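Local coordinates for protein exonuclease (Laribacter hongkongensis, PDB 3SYY) that digests double-stranded DNA with strict 5'-3' polarity, as an alkaline exonuclease of the PDDEXK nuclease superfamily that binds magnesium ions, at residues Ile89-Pro101 and Gln137-Trp149. Numbering follows the deposited sequence.
Sequences IDHPTIAGFGASP and QMQTQMACTGRQW
Cys144, near the end of helix 132-145, is buried against the antiparallel hairpin of strands 89-90 and 97-99, in a helix-on-hairpin contact made by van der Waals packing with no direct hydrogen bond. The strand 97-99 and helix 137-145 segments run at 107° to each other, their axes 7.4 Å apart at closest approach. With chi1 at -66°, SG lies anti to the carbonyl carbon of Cys144 and against the hairpin, 3.8 Å from the CB of Ala99. It stands almost straight above the Phe97 ring, though at some distance, 4.8 Å from SG to the centroid, and at the edge of the His91 ring; a small, polarisable thiol suits a place above one ring and beside another. Thr140 turns its methyl, not its hydroxyl, to the same phenyl group: CG2 lies 3.4 Å from CZ of Phe97, while OG1 bonds back to the carbonyl of Lys136. The short side chain of Ala99 lets the strand come close, its CB 3.6 Å from CA of Gln141. Toward the helix end, CG2 of Ile89 meets CG2 of Thr145 at 4.0 Å. The Thr145 hydroxyl donates to Gln141 O (2.7 Å from OG1) and accepts from Arg147 N in an ST turn, consistent with a fixed rotation that turns the methyl toward Ile89. Pro101 lies against the extended chain of Gln141, beside the magnesium site that includes Ser100 and Glu112. Around this interface, strand 97-99 pairs with Val16, Pro101 touches Leu110 of strand 109-114, and His91 reaches Glu181 on helix 174-205.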
loop_
_atom_site.group_PDB
_atom_site.type_symbol
_atom_site.label_atom_id
_atom_site.label_comp_id
_atom_site.label_asym_id
_atom_site.label_seq_id
_atom_site.Cartn_x
_atom_site.Cartn_y
_atom_site.Cartn_z
ATOM N N ILE A 89 32.191 -2.106 4.366
ATOM C CA ILE A 89 33.314 -2.909 4.810
ATOM C C ILE A 89 32.975 -4.362 4.546
ATOM O O ILE A 89 32.012 -4.894 5.102
ATOM C CB ILE A 89 33.532 -2.746 6.349
ATOM C CG1 ILE A 89 33.670 -1.259 6.731
ATOM C CG2 ILE A 89 34.737 -3.580 6.850
ATOM C CD1 ILE A 89 34.855 -0.618 6.115
ATOM N N ASP A 90 33.781 -5.023 3.722
ATOM C CA ASP A 90 33.551 -6.445 3.453
ATOM C C ASP A 90 33.879 -7.342 4.652
ATOM O O ASP A 90 34.768 -7.033 5.466
ATOM C CB ASP A 90 34.294 -6.841 2.160
ATOM C CG ASP A 90 33.718 -6.133 0.938
ATOM O OD1 ASP A 90 32.478 -6.168 0.710
ATOM O OD2 ASP A 90 34.479 -5.499 0.209
ATOM N N HIS A 91 33.142 -8.426 4.811
ATOM C CA HIS A 91 33.438 -9.354 5.878
ATOM C C HIS A 91 34.867 -9.856 5.618
ATOM O O HIS A 91 35.270 -10.008 4.454
ATOM C CB HIS A 91 32.438 -10.492 5.890
ATOM C CG HIS A 91 32.659 -11.483 6.983
ATOM N ND1 HIS A 91 31.938 -11.480 8.168
ATOM C CD2 HIS A 91 33.523 -12.525 7.070
ATOM C CE1 HIS A 91 32.351 -12.477 8.932
ATOM N NE2 HIS A 91 33.300 -13.137 8.280
ATOM N N PRO A 92 35.671 -10.001 6.685
ATOM C CA PRO A 92 37.084 -10.383 6.428
ATOM C C PRO A 92 37.272 -11.710 5.625
ATOM O O PRO A 92 38.212 -11.795 4.845
ATOM C CB PRO A 92 37.706 -10.463 7.844
ATOM C CG PRO A 92 36.545 -10.522 8.810
ATOM C CD PRO A 92 35.413 -9.744 8.109
ATOM N N THR A 93 36.367 -12.687 5.780
ATOM C CA THR A 93 36.489 -14.011 5.137
ATOM C C THR A 93 35.275 -14.556 4.313
ATOM O O THR A 93 35.409 -15.519 3.517
ATOM C CB THR A 93 36.865 -15.064 6.178
ATOM O OG1 THR A 93 35.777 -15.216 7.090
ATOM C CG2 THR A 93 38.154 -14.629 6.942
ATOM N N ILE A 94 34.093 -13.982 4.514
ATOM C CA ILE A 94 32.915 -14.452 3.767
ATOM C C ILE A 94 32.686 -13.553 2.560
ATOM O O ILE A 94 32.306 -12.370 2.680
ATOM C CB ILE A 94 31.660 -14.534 4.641
ATOM C CG1 ILE A 94 31.920 -15.421 5.849
ATOM C CG2 ILE A 94 30.435 -15.008 3.770
ATOM C CD1 ILE A 94 30.765 -15.483 6.883
ATOM N N ALA A 95 32.964 -14.087 1.368
ATOM C CA ALA A 95 32.822 -13.276 0.172
ATOM C C ALA A 95 31.317 -12.980 -0.055
ATOM O O ALA A 95 30.475 -13.824 0.267
ATOM C CB ALA A 95 33.402 -14.033 -1.043
ATOM N N GLY A 96 31.029 -11.787 -0.589
ATOM C CA GLY A 96 29.667 -11.338 -0.952
ATOM C C GLY A 96 28.844 -10.890 0.255
ATOM O O GLY A 96 27.609 -11.008 0.263
ATOM N N PHE A 97 29.536 -10.387 1.286
ATOM C CA PHE A 97 28.900 -10.052 2.575
ATOM C C PHE A 97 29.626 -8.847 3.153
ATOM O O PHE A 97 30.870 -8.820 3.200
ATOM C CB PHE A 97 29.013 -11.259 3.497
ATOM C CG PHE A 97 28.336 -11.154 4.880
ATOM C CD1 PHE A 97 28.872 -11.900 5.947
ATOM C CD2 PHE A 97 27.169 -10.412 5.119
ATOM C CE1 PHE A 97 28.290 -11.910 7.237
ATOM C CE2 PHE A 97 26.564 -10.407 6.399
ATOM C CZ PHE A 97 27.097 -11.153 7.466
ATOM N N GLY A 98 28.848 -7.862 3.593
ATOM C CA GLY A 98 29.441 -6.632 4.056
ATOM C C GLY A 98 28.528 -5.826 4.945
ATOM O O GLY A 98 27.350 -6.178 5.168
ATOM N N ALA A 99 29.078 -4.731 5.475
ATOM C CA ALA A 99 28.317 -3.936 6.457
ATOM C C ALA A 99 28.679 -2.477 6.303
ATOM O O ALA A 99 29.824 -2.147 5.974
ATOM C CB ALA A 99 28.616 -4.402 7.907
ATOM N N SER A 100 27.703 -1.605 6.565
ATOM C CA SER A 100 27.925 -0.212 6.390
ATOM C C SER A 100 27.554 0.528 7.697
ATOM O O SER A 100 26.452 1.100 7.802
ATOM C CB SER A 100 27.072 0.274 5.224
ATOM O OG SER A 100 27.455 1.583 4.888
ATOM N N PRO A 101 28.459 0.517 8.703
ATOM C CA PRO A 101 28.068 1.244 9.920
ATOM C C PRO A 101 27.979 2.753 9.628
ATOM O O PRO A 101 28.545 3.223 8.646
ATOM C CB PRO A 101 29.161 0.881 10.949
ATOM C CG PRO A 101 30.327 0.336 10.153
ATOM C CD PRO A 101 29.790 -0.128 8.799
ATOM N N GLN A 137 21.820 -6.506 12.829
ATOM C CA GLN A 137 22.546 -5.568 11.989
ATOM C C GLN A 137 23.874 -5.160 12.659
ATOM O O GLN A 137 24.935 -5.167 12.055
ATOM C CB GLN A 137 21.688 -4.331 11.774
ATOM C CG GLN A 137 22.405 -3.284 10.962
ATOM C CD GLN A 137 21.596 -2.014 10.811
ATOM O OE1 GLN A 137 20.623 -1.781 11.535
ATOM N NE2 GLN A 137 21.963 -1.211 9.833
ATOM N N MET A 138 23.787 -4.792 13.936
ATOM C CA MET A 138 24.965 -4.299 14.624
ATOM C C MET A 138 25.973 -5.406 14.932
ATOM O O MET A 138 27.167 -5.158 14.869
ATOM C CB MET A 138 24.544 -3.579 15.898
ATOM C CG MET A 138 23.955 -2.147 15.571
ATOM S SD MET A 138 23.413 -1.318 17.089
ATOM C CE MET A 138 22.100 -2.274 17.713
ATOM N N GLN A 139 25.501 -6.597 15.254
ATOM C CA GLN A 139 26.457 -7.716 15.471
ATOM C C GLN A 139 27.174 -8.004 14.170
ATOM O O GLN A 139 28.377 -8.281 14.171
ATOM C CB GLN A 139 25.770 -8.959 16.024
ATOM C CG GLN A 139 25.243 -8.781 17.477
ATOM C CD GLN A 139 26.408 -8.546 18.508
ATOM O OE1 GLN A 139 27.599 -8.729 18.179
ATOM N NE2 GLN A 139 26.049 -8.101 19.717
ATOM N N THR A 140 26.454 -7.908 13.037
ATOM C CA THR A 140 27.069 -8.089 11.724
ATOM C C THR A 140 28.058 -7.015 11.392
ATOM O O THR A 140 29.103 -7.284 10.779
ATOM C CB THR A 140 25.997 -8.082 10.595
ATOM O OG1 THR A 140 25.057 -9.138 10.838
ATOM C CG2 THR A 140 26.648 -8.234 9.212
ATOM N N GLN A 141 27.752 -5.777 11.763
ATOM C CA GLN A 141 28.705 -4.689 11.536
ATOM C C GLN A 141 30.014 -4.960 12.335
ATOM O O GLN A 141 31.121 -4.763 11.810
ATOM C CB GLN A 141 28.102 -3.354 11.994
ATOM C CG GLN A 141 27.137 -2.723 11.038
ATOM C CD GLN A 141 26.245 -1.671 11.739
ATOM O OE1 GLN A 141 25.408 -1.023 11.103
ATOM N NE2 GLN A 141 26.455 -1.494 13.028
ATOM N N MET A 142 29.852 -5.458 13.558
ATOM C CA MET A 142 30.993 -5.888 14.408
ATOM C C MET A 142 31.770 -7.074 13.786
ATOM O O MET A 142 33.010 -7.051 13.719
ATOM C CB MET A 142 30.510 -6.184 15.820
ATOM C CG MET A 142 30.267 -4.863 16.560
ATOM S SD MET A 142 29.813 -5.028 18.288
ATOM C CE MET A 142 28.037 -5.184 18.292
ATOM N N ALA A 143 31.019 -8.046 13.265
ATOM C CA ALA A 143 31.587 -9.170 12.483
ATOM C C ALA A 143 32.447 -8.704 11.345
ATOM O O ALA A 143 33.600 -9.179 11.190
ATOM C CB ALA A 143 30.508 -10.069 11.977
ATOM N N CYS A 144 31.931 -7.772 10.548
ATOM C CA CYS A 144 32.679 -7.283 9.400
ATOM C C CYS A 144 33.896 -6.425 9.711
ATOM O O CYS A 144 34.882 -6.439 8.954
ATOM C CB CYS A 144 31.794 -6.543 8.425
ATOM S SG CYS A 144 30.562 -7.634 7.632
ATOM N N THR A 145 33.839 -5.663 10.799
ATOM C CA THR A 145 34.883 -4.694 11.062
ATOM C C THR A 145 35.860 -5.159 12.111
ATOM O O THR A 145 36.878 -4.509 12.290
ATOM C CB THR A 145 34.324 -3.357 11.636
ATOM O OG1 THR A 145 33.454 -3.662 12.743
ATOM C CG2 THR A 145 33.615 -2.526 10.536
ATOM N N GLY A 146 35.515 -6.197 12.863
ATOM C CA GLY A 146 36.346 -6.603 13.998
ATOM C C GLY A 146 36.157 -5.733 15.242
ATOM O O GLY A 146 36.904 -5.867 16.233
ATOM N N ARG A 147 35.152 -4.848 15.235
ATOM C CA ARG A 147 34.960 -3.969 16.400
ATOM C C ARG A 147 34.293 -4.634 17.565
ATOM O O ARG A 147 33.723 -5.738 17.449
ATOM C CB ARG A 147 34.250 -2.678 16.020
ATOM C CG ARG A 147 34.999 -1.939 14.964
ATOM C CD ARG A 147 35.764 -0.792 15.571
ATOM N NE ARG A 147 36.646 -0.173 14.595
ATOM C CZ ARG A 147 37.032 1.097 14.646
ATOM N NH1 ARG A 147 36.545 1.895 15.587
ATOM N NH2 ARG A 147 37.865 1.579 13.743
ATOM N N GLN A 148 34.383 -3.959 18.715
ATOM C CA GLN A 148 34.055 -4.556 20.006
ATOM C C GLN A 148 32.683 -4.113 20.573
ATOM O O GLN A 148 32.092 -4.803 21.385
ATOM C CB GLN A 148 35.193 -4.236 21.018
ATOM C CG GLN A 148 36.534 -4.872 20.639
ATOM C CD GLN A 148 36.441 -6.399 20.436
ATOM O OE1 GLN A 148 36.790 -6.898 19.376
ATOM N NE2 GLN A 148 35.944 -7.127 21.440
ATOM N N TRP A 149 32.172 -2.966 20.126
ATOM C CA TRP A 149 30.799 -2.531 20.514
ATOM C C TRP A 149 30.250 -1.573 19.482
ATOM O O TRP A 149 30.980 -1.041 18.664
ATOM C CB TRP A 149 30.806 -1.804 21.890
ATOM C CG TRP A 149 31.884 -0.741 21.999
ATOM C CD1 TRP A 149 33.157 -0.890 22.557
ATOM C CD2 TRP A 149 31.804 0.632 21.576
ATOM N NE1 TRP A 149 33.847 0.299 22.493
ATOM C CE2 TRP A 149 33.039 1.254 21.926
ATOM C CE3 TRP A 149 30.786 1.419 21.004
ATOM C CZ2 TRP A 149 33.299 2.586 21.655
ATOM C CZ3 TRP A 149 31.054 2.749 20.732
ATOM C CH2 TRP A 149 32.297 3.322 21.068
HETATM O O HOH W 1 24.423 -1.449 8.145
#